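Local coordinates for protein multicopper oxidase (Uncultured bacterium, PDB 4E9X) that probably oxidises phenolic and similar substrates at a mononuclear copper site and passes the electrons to a copper cluster that reduces oxygen to water, at residues P35-Q40 with G120-D125; I98-Y103 with R192-G197. All coordinates share one frame; numbering follows the deposited sequence.

Interaction 1 of 2, residues P35-Q40 with G120-D125; sequences PLIHVQ and GPLIVD
Ile37 N donates to Pro121 O, and Ile37 O accepts from Ile123 N, which joins strands 36-40 and 120-125 as parallel neighbours in a sheet of the first cupredoxin domain. The ladder goes on with Val39 N to Ile123 O and Asp125 N to Val39 O. All four bonds are close to straight. The tightly packed part is formed by Leu36, Ile37 and His38 against Pro121, Leu122 and Ile123. On one face, Leu36 CD1 rests 3.7 Å from Ile123 CG1 and 4.0 Å from Pro121 CG. Ile141 and Met143 of strand 138-147 back this patch. His38 CD2 comes within 3.6 Å of Ile123 CG2. On the other face, Ile37 CG2 meets Leu122 CD1 at 3.5 Å. CG2 stands anti to the backbone N of Ile37 (chi1 -59° to CG1), on the side where the leucine methyl arrives. Farther along, Val39 CG2 and Val124 CG2 are 4.0 Å apart. The solvent side belongs to Gln40 and Asp125, both partly exposed. His38 NE2 reaches out to this end and donates to Asp125 OD1 at 2.7 Å. With an alanine at His38, Asp125 OD1 would probably lose this donor and Ile123 CG2 its neighbour. Tyr305 meets the histidine ring edge-to-face and hydrogen-bonds Asp125 OD2. The ring and carboxylate planes are 76° apart: Asp125 OD1 lies in the ring plane of His38, while NE2 reaches that oxygen from above the carboxylate plane.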
ATOM      1  N   PRO A  35      -5.174 -26.538   5.269  1.00  8.69           N
ATOM      2  CA  PRO A  35      -6.603 -26.907   5.323  1.00  9.35           C
ATOM      3  C   PRO A  35      -7.493 -25.736   5.708  1.00  8.60           C
ATOM      4  O   PRO A  35      -7.153 -24.850   6.503  1.00  8.90           O
ATOM      5  CB  PRO A  35      -6.652 -27.997   6.394  1.00  9.93           C
ATOM      6  CG  PRO A  35      -5.260 -28.551   6.353  1.00 15.20           C
ATOM      7  CD  PRO A  35      -4.328 -27.371   6.172  1.00  9.79           C
ATOM      8  N   LEU A  36      -8.677 -25.731   5.087  1.00  7.87           N
ATOM      9  CA  LEU A  36      -9.688 -24.787   5.490  1.00  8.34           C
ATOM     10  C   LEU A  36     -10.276 -25.205   6.839  1.00  8.70           C
ATOM     11  O   LEU A  36     -10.717 -26.356   7.016  1.00  9.77           O
ATOM     12  CB  LEU A  36     -10.844 -24.802   4.460  1.00  9.62           C
ATOM     13  CG  LEU A  36     -12.154 -24.104   4.879  1.00  9.05           C
ATOM     14  CD1 LEU A  36     -11.985 -22.588   5.044  1.00 10.69           C
ATOM     15  CD2 LEU A  36     -13.222 -24.380   3.796  1.00  9.90           C
ATOM     16  N   ILE A  37     -10.379 -24.283   7.789  1.00  8.69           N
ATOM     17  CA  ILE A  37     -11.095 -24.501   9.048  1.00  8.40           C
ATOM     18  C   ILE A  37     -12.303 -23.581   8.996  1.00  9.12           C
ATOM     19  O   ILE A  37     -12.157 -22.373   8.821  1.00  9.89           O
ATOM     20  CB  ILE A  37     -10.184 -24.250  10.275  1.00  9.68           C
ATOM     21  CG1 ILE A  37      -8.970 -25.144  10.274  1.00 12.14           C
ATOM     22  CG2 ILE A  37     -11.035 -24.363  11.540  1.00 11.49           C
ATOM     23  CD1 ILE A  37      -7.933 -24.796  11.365  1.00 12.73           C
ATOM     24  N   HIS A  38     -13.479 -24.139   9.107  1.00  9.16           N
ATOM     25  CA  HIS A  38     -14.732 -23.397   8.939  1.00  9.08           C
ATOM     26  C   HIS A  38     -15.595 -23.719  10.146  1.00  9.17           C
ATOM     27  O   HIS A  38     -15.999 -24.869  10.341  1.00 10.65           O
ATOM     28  CB  HIS A  38     -15.389 -23.797   7.606  1.00 10.14           C
ATOM     29  CG  HIS A  38     -16.515 -22.918   7.217  1.00 10.43           C
ATOM     30  ND1 HIS A  38     -17.341 -23.191   6.128  1.00 11.52           N
ATOM     31  CD2 HIS A  38     -16.971 -21.718   7.695  1.00 11.10           C
ATOM     32  CE1 HIS A  38     -18.225 -22.200   6.000  1.00 12.18           C
ATOM     33  NE2 HIS A  38     -18.054 -21.316   6.915  1.00 11.97           N
ATOM     34  N   VAL A  39     -15.860 -22.722  10.971  1.00  9.94           N
ATOM     35  CA  VAL A  39     -16.616 -22.904  12.212  1.00 10.44           C
ATOM     36  C   VAL A  39     -17.639 -21.798  12.346  1.00 10.63           C
ATOM     37  O   VAL A  39     -17.675 -20.882  11.500  1.00 10.80           O
ATOM     38  CB  VAL A  39     -15.668 -22.957  13.419  1.00  9.59           C
ATOM     39  CG1 VAL A  39     -14.622 -24.072  13.274  1.00 11.39           C
ATOM     40  CG2 VAL A  39     -14.935 -21.645  13.721  1.00 11.30           C
ATOM     41  N   GLN A  40     -18.468 -21.900  13.388  1.00 11.49           N
ATOM     42  CA  GLN A  40     -19.475 -20.877  13.679  1.00 11.82           C
ATOM     43  C   GLN A  40     -19.058 -19.994  14.840  1.00 11.10           C
ATOM     44  O   GLN A  40     -18.385 -20.471  15.784  1.00 12.46           O
ATOM     45  CB  GLN A  40     -20.789 -21.594  14.056  1.00 13.04           C
ATOM     46  CG  GLN A  40     -22.008 -20.712  14.089  1.00 22.67           C
ATOM     47  CD  GLN A  40     -23.269 -21.579  14.128  1.00 27.91           C
ATOM     48  OE1 GLN A  40     -23.315 -22.728  14.576  1.00 30.45           O
ATOM     49  NE2 GLN A  40     -24.353 -21.003  13.626  1.00 29.97           N
ATOM     50  N   GLY A 120      -3.018 -20.859   6.260  1.00  9.03           N
ATOM     51  CA  GLY A 120      -4.280 -21.339   5.727  1.00  8.26           C
ATOM     52  C   GLY A 120      -5.407 -20.490   6.275  1.00  8.44           C
ATOM     53  O   GLY A 120      -5.192 -19.616   7.096  1.00  8.39           O
ATOM     54  N   PRO A 121      -6.625 -20.702   5.732  1.00  8.35           N
ATOM     55  CA  PRO A 121      -7.775 -19.870   6.080  1.00  8.20           C
ATOM     56  C   PRO A 121      -8.613 -20.399   7.238  1.00  8.02           C
ATOM     57  O   PRO A 121      -8.790 -21.627   7.340  1.00  9.40           O
ATOM     58  CB  PRO A 121      -8.596 -19.866   4.759  1.00  8.91           C
ATOM     59  CG  PRO A 121      -8.333 -21.290   4.219  1.00  8.05           C
ATOM     60  CD  PRO A 121      -6.911 -21.677   4.642  1.00  8.58           C
ATOM     61  N   LEU A 122      -9.110 -19.474   8.053  1.00  8.04           N
ATOM     62  CA  LEU A 122      -9.983 -19.760   9.195  1.00  8.18           C
ATOM     63  C   LEU A 122     -11.248 -18.919   9.026  1.00  7.95           C
ATOM     64  O   LEU A 122     -11.177 -17.713   9.206  1.00  8.62           O
ATOM     65  CB  LEU A 122      -9.232 -19.522  10.512  1.00  9.60           C
ATOM     66  CG  LEU A 122     -10.100 -19.529  11.773  1.00  9.87           C
ATOM     67  CD1 LEU A 122     -10.827 -20.856  12.008  1.00 10.77           C
ATOM     68  CD2 LEU A 122      -9.219 -19.174  12.995  1.00 11.46           C
ATOM     69  N   ILE A 123     -12.356 -19.565   8.694  1.00  8.27           N
ATOM     70  CA  ILE A 123     -13.581 -18.815   8.393  1.00  8.39           C
ATOM     71  C   ILE A 123     -14.523 -19.017   9.553  1.00  8.53           C
ATOM     72  O   ILE A 123     -14.904 -20.156   9.850  1.00 10.19           O
ATOM     73  CB  ILE A 123     -14.209 -19.289   7.073  1.00  8.47           C
ATOM     74  CG1 ILE A 123     -13.209 -19.165   5.907  1.00  8.86           C
ATOM     75  CG2 ILE A 123     -15.506 -18.550   6.841  1.00  9.70           C
ATOM     76  CD1 ILE A 123     -12.615 -17.751   5.717  1.00  8.26           C
ATOM     77  N   VAL A 124     -14.927 -17.926  10.186  1.00  8.45           N
ATOM     78  CA  VAL A 124     -15.871 -17.963  11.300  1.00  9.50           C
ATOM     79  C   VAL A 124     -17.190 -17.371  10.805  1.00  9.71           C
ATOM     80  O   VAL A 124     -17.254 -16.171  10.526  1.00 11.37           O
ATOM     81  CB  VAL A 124     -15.319 -17.227  12.545  1.00  8.99           C
ATOM     82  CG1 VAL A 124     -16.372 -17.263  13.672  1.00 10.05           C
ATOM     83  CG2 VAL A 124     -13.995 -17.855  13.023  1.00 10.23           C
ATOM     84  N   ASP A 125     -18.223 -18.201  10.717  1.00 10.18           N
ATOM     85  CA  ASP A 125     -19.514 -17.674  10.259  1.00 11.28           C
ATOM     86  C   ASP A 125     -20.190 -16.825  11.318  1.00 10.99           C
ATOM     87  O   ASP A 125     -20.427 -17.345  12.429  1.00 12.84           O
ATOM     88  CB  ASP A 125     -20.482 -18.780   9.870  1.00 12.13           C
ATOM     89  CG  ASP A 125     -20.214 -19.461   8.548  1.00 12.98           C
ATOM     90  OD1 ASP A 125     -19.227 -19.097   7.869  1.00 13.32           O
ATOM     91  OD2 ASP A 125     -20.992 -20.381   8.189  1.00 16.15           O
TER

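Interaction 2 of 2, residues I98-Y103 with R192-G197; sequences IGTLWY and RFFGAG
Thr100 and Trp102 of the first cupredoxin domain meet Arg192, Phe194 and Ala196 of the second at a buried domain interface. The axes of the short strand segments come no closer than 9.2 Å, so side chains bridge the gap. Thr100 presents both its branches. Its OG1 accepts a hydrogen bond from Arg192 NH1 at 2.9 Å, and the hydroxyl lies near the guanidinium plane, at its edge. Its CG2 sits 3.3 Å from Phe194 CZ, a close methyl-to-ring contact. With chi1 at -53°, CG2 is anti to the backbone N and OG1 lies beside it, which sends the methyl to the phenylalanine and the hydroxyl to the arginine. The edge of the Phe194 ring also meets the backbone: CE1 is 3.3 Å from Leu101 O, in the ring plane. Phe194 CE1 is also 3.9 Å from Trp102 CB. The far end of the indole reaches the turn after the strand, where Gly195 is the centre of an inverse gamma turn. Trp102 CZ3 touches Ala196 CB at 3.9 Å, and Trp102 CH2 lies 3.4 Å from Ala196 O.

A second shell surrounds these groups. Trp102 also meets the rings of His62 and His104, which bind copper, so the interface runs up to the metal site. Pro121, Ile141 and Met143 pack round Phe194. Asp238, hydrogen-bonded to Thr100 OG1, and Asp139 probably hold the hydroxyl and the guanidinium in their buried places, the latter through a salt bridge from Asp139 OD1 to Arg192 NE.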
ATOM      1  N   ILE A  98     -15.765 -12.884  14.527  1.00 10.08           N
ATOM      2  CA  ILE A  98     -16.317 -13.397  13.279  1.00  9.89           C
ATOM      3  C   ILE A  98     -15.427 -13.042  12.098  1.00  9.07           C
ATOM      4  O   ILE A  98     -14.594 -12.141  12.097  1.00  9.78           O
ATOM      5  CB  ILE A  98     -17.728 -12.794  13.097  1.00 11.71           C
ATOM      6  CG1 ILE A  98     -17.708 -11.262  12.914  1.00 12.66           C
ATOM      7  CG2 ILE A  98     -18.642 -13.184  14.240  1.00 12.94           C
ATOM      8  CD1 ILE A  98     -19.052 -10.571  12.763  1.00 18.25           C
ATOM      9  N   GLY A  99     -15.718 -13.759  11.005  1.00  8.74           N
ATOM     10  CA  GLY A  99     -15.300 -13.328   9.661  1.00  8.90           C
ATOM     11  C   GLY A  99     -14.160 -14.125   9.080  1.00  7.78           C
ATOM     12  O   GLY A  99     -13.803 -15.233   9.519  1.00  8.64           O
ATOM     13  N   THR A 100     -13.517 -13.496   8.085  1.00  7.51           N
ATOM     14  CA  THR A 100     -12.393 -14.074   7.416  1.00  7.36           C
ATOM     15  C   THR A 100     -11.125 -13.903   8.262  1.00  7.33           C
ATOM     16  O   THR A 100     -10.527 -12.810   8.295  1.00  8.05           O
ATOM     17  CB  THR A 100     -12.162 -13.368   6.071  1.00  7.85           C
ATOM     18  OG1 THR A 100     -13.393 -13.395   5.335  1.00  8.13           O
ATOM     19  CG2 THR A 100     -11.076 -14.067   5.264  1.00  8.12           C
ATOM     20  N   LEU A 101     -10.733 -14.995   8.914  1.00  7.62           N
ATOM     21  CA  LEU A 101      -9.487 -15.020   9.681  1.00  7.27           C
ATOM     22  C   LEU A 101      -8.501 -15.949   8.996  1.00  7.46           C
ATOM     23  O   LEU A 101      -8.793 -16.518   7.915  1.00  8.36           O
ATOM     24  CB  LEU A 101      -9.754 -15.514  11.124  1.00  8.01           C
ATOM     25  CG  LEU A 101     -10.993 -14.897  11.790  1.00  8.38           C
ATOM     26  CD1 LEU A 101     -11.095 -15.372  13.244  1.00  9.72           C
ATOM     27  CD2 LEU A 101     -10.997 -13.396  11.752  1.00  9.94           C
ATOM     28  N   TRP A 102      -7.322 -16.130   9.580  1.00  7.82           N
ATOM     29  CA  TRP A 102      -6.365 -17.083   8.986  1.00  7.82           C
ATOM     30  C   TRP A 102      -5.415 -17.549  10.066  1.00  8.13           C
ATOM     31  O   TRP A 102      -5.473 -17.065  11.183  1.00  9.73           O
ATOM     32  CB  TRP A 102      -5.655 -16.484   7.806  1.00  8.79           C
ATOM     33  CG  TRP A 102      -4.762 -15.282   7.965  1.00  8.04           C
ATOM     34  CD1 TRP A 102      -5.078 -14.075   8.504  1.00  8.26           C
ATOM     35  CD2 TRP A 102      -3.397 -15.209   7.521  1.00  8.13           C
ATOM     36  NE1 TRP A 102      -3.957 -13.244   8.425  1.00  8.76           N
ATOM     37  CE2 TRP A 102      -2.924 -13.914   7.832  1.00  7.93           C
ATOM     38  CE3 TRP A 102      -2.510 -16.100   6.880  1.00  7.64           C
ATOM     39  CZ2 TRP A 102      -1.614 -13.526   7.528  1.00  8.80           C
ATOM     40  CZ3 TRP A 102      -1.218 -15.714   6.583  1.00  8.88           C
ATOM     41  CH2 TRP A 102      -0.767 -14.415   6.915  1.00  8.55           C
ATOM     42  N   TYR A 103      -4.563 -18.490   9.722  1.00  8.92           N
ATOM     43  CA  TYR A 103      -3.662 -19.039  10.729  1.00  8.74           C
ATOM     44  C   TYR A 103      -2.315 -19.204  10.020  1.00  9.03           C
ATOM     45  O   TYR A 103      -2.253 -19.434   8.795  1.00  9.54           O
ATOM     46  CB  TYR A 103      -4.202 -20.340  11.392  1.00 10.38           C
ATOM     47  CG  TYR A 103      -4.346 -21.475  10.382  1.00  9.24           C
ATOM     48  CD1 TYR A 103      -3.292 -22.338  10.096  1.00  9.47           C
ATOM     49  CD2 TYR A 103      -5.554 -21.668   9.718  1.00  9.44           C
ATOM     50  CE1 TYR A 103      -3.432 -23.370   9.171  1.00 10.24           C
ATOM     51  CE2 TYR A 103      -5.722 -22.697   8.769  1.00  9.66           C
ATOM     52  CZ  TYR A 103      -4.663 -23.512   8.518  1.00  9.74           C
ATOM     53  OH  TYR A 103      -4.754 -24.549   7.593  1.00 10.41           O
ATOM     54  N   ARG A 192     -12.840 -13.549  -0.807  1.00  6.81           N
ATOM     55  CA  ARG A 192     -12.057 -13.214   0.396  1.00  7.16           C
ATOM     56  C   ARG A 192     -10.597 -13.183  -0.020  1.00  6.39           C
ATOM     57  O   ARG A 192     -10.028 -14.245  -0.332  1.00  7.46           O
ATOM     58  CB  ARG A 192     -12.307 -14.282   1.458  1.00  7.76           C
ATOM     59  CG  ARG A 192     -13.793 -14.432   1.829  1.00  8.10           C
ATOM     60  CD  ARG A 192     -13.982 -15.604   2.756  1.00  8.90           C
ATOM     61  NE  ARG A 192     -15.362 -16.075   2.935  1.00  8.17           N
ATOM     62  CZ  ARG A 192     -16.017 -15.942   4.070  1.00  8.62           C
ATOM     63  NH1 ARG A 192     -15.583 -15.257   5.136  1.00  9.23           N
ATOM     64  NH2 ARG A 192     -17.235 -16.500   4.142  1.00  9.89           N
ATOM     65  N   PHE A 193     -10.005 -11.982  -0.004  1.00  6.94           N
ATOM     66  CA  PHE A 193      -8.593 -11.803  -0.332  1.00  7.13           C
ATOM     67  C   PHE A 193      -7.744 -11.841   0.949  1.00  6.20           C
ATOM     68  O   PHE A 193      -8.131 -11.198   1.930  1.00  7.41           O
ATOM     69  CB  PHE A 193      -8.339 -10.425  -0.978  1.00  7.27           C
ATOM     70  CG  PHE A 193      -9.078 -10.158  -2.276  1.00  6.44           C
ATOM     71  CD1 PHE A 193      -8.863 -10.958  -3.412  1.00  7.86           C
ATOM     72  CD2 PHE A 193      -9.912  -9.087  -2.396  1.00  9.36           C
ATOM     73  CE1 PHE A 193      -9.500 -10.677  -4.609  1.00  7.92           C
ATOM     74  CE2 PHE A 193     -10.585  -8.820  -3.600  1.00 10.13           C
ATOM     75  CZ  PHE A 193     -10.331  -9.586  -4.734  1.00  8.56           C
ATOM     76  N   PHE A 194      -6.606 -12.510   0.868  1.00  6.57           N
ATOM     77  CA  PHE A 194      -5.684 -12.556   2.008  1.00  7.12           C
ATOM     78  C   PHE A 194      -4.284 -12.165   1.579  1.00  6.65           C
ATOM     79  O   PHE A 194      -3.766 -12.720   0.578  1.00  7.37           O
ATOM     80  CB  PHE A 194      -5.576 -13.974   2.596  1.00  7.27           C
ATOM     81  CG  PHE A 194      -6.827 -14.681   3.025  1.00  6.56           C
ATOM     82  CD1 PHE A 194      -6.970 -15.118   4.335  1.00  6.99           C
ATOM     83  CD2 PHE A 194      -7.855 -14.980   2.116  1.00  7.46           C
ATOM     84  CE1 PHE A 194      -8.076 -15.872   4.748  1.00  7.57           C
ATOM     85  CE2 PHE A 194      -8.949 -15.743   2.479  1.00  7.36           C
ATOM     86  CZ  PHE A 194      -9.038 -16.210   3.793  1.00  8.09           C
ATOM     87  N   GLY A 195      -3.684 -11.263   2.364  1.00  6.34           N
ATOM     88  CA  GLY A 195      -2.266 -10.960   2.169  1.00  6.94           C
ATOM     89  C   GLY A 195      -1.432 -11.980   2.967  1.00  7.23           C
ATOM     90  O   GLY A 195      -0.962 -11.703   4.081  1.00  7.85           O
ATOM     91  N   ALA A 196      -1.279 -13.192   2.419  1.00  7.84           N
ATOM     92  CA  ALA A 196      -0.682 -14.259   3.224  1.00  8.36           C
ATOM     93  C   ALA A 196       0.832 -14.163   3.248  1.00  7.86           C
ATOM     94  O   ALA A 196       1.438 -14.439   4.281  1.00 10.86           O
ATOM     95  CB  ALA A 196      -1.122 -15.596   2.640  1.00 10.19           C
ATOM     96  N   GLY A 197       1.487 -13.752   2.157  1.00  8.59           N
ATOM     97  CA  GLY A 197       2.926 -13.594   2.100  1.00  9.69           C
ATOM     98  C   GLY A 197       3.371 -12.166   2.379  1.00  9.00           C
ATOM     99  O   GLY A 197       2.638 -11.365   2.984  1.00  9.36           O
TER

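How the interactions relate
After strands 3-18 and 21-28 the chain forms strand 36-40. It then passes through residues 98-103 and returns as strand 119-125, where interaction 1 closes a loop within the first domain. Interaction 2 closes a second loop when strand 187-195 of the second domain comes back to residues 98-103. The two loops cross, since the segments alternate along the chain. Strand 101-104 lies beside strand 119-125, so interaction 1 joins strands 36-40 and 119-125 within one sheet and interaction 2 ties that sheet to the second domain. The contacts also touch directly: Leu122 O is 2.8 Å from Leu101 N, and Pro35 O is 2.7 Å from Tyr103 OH.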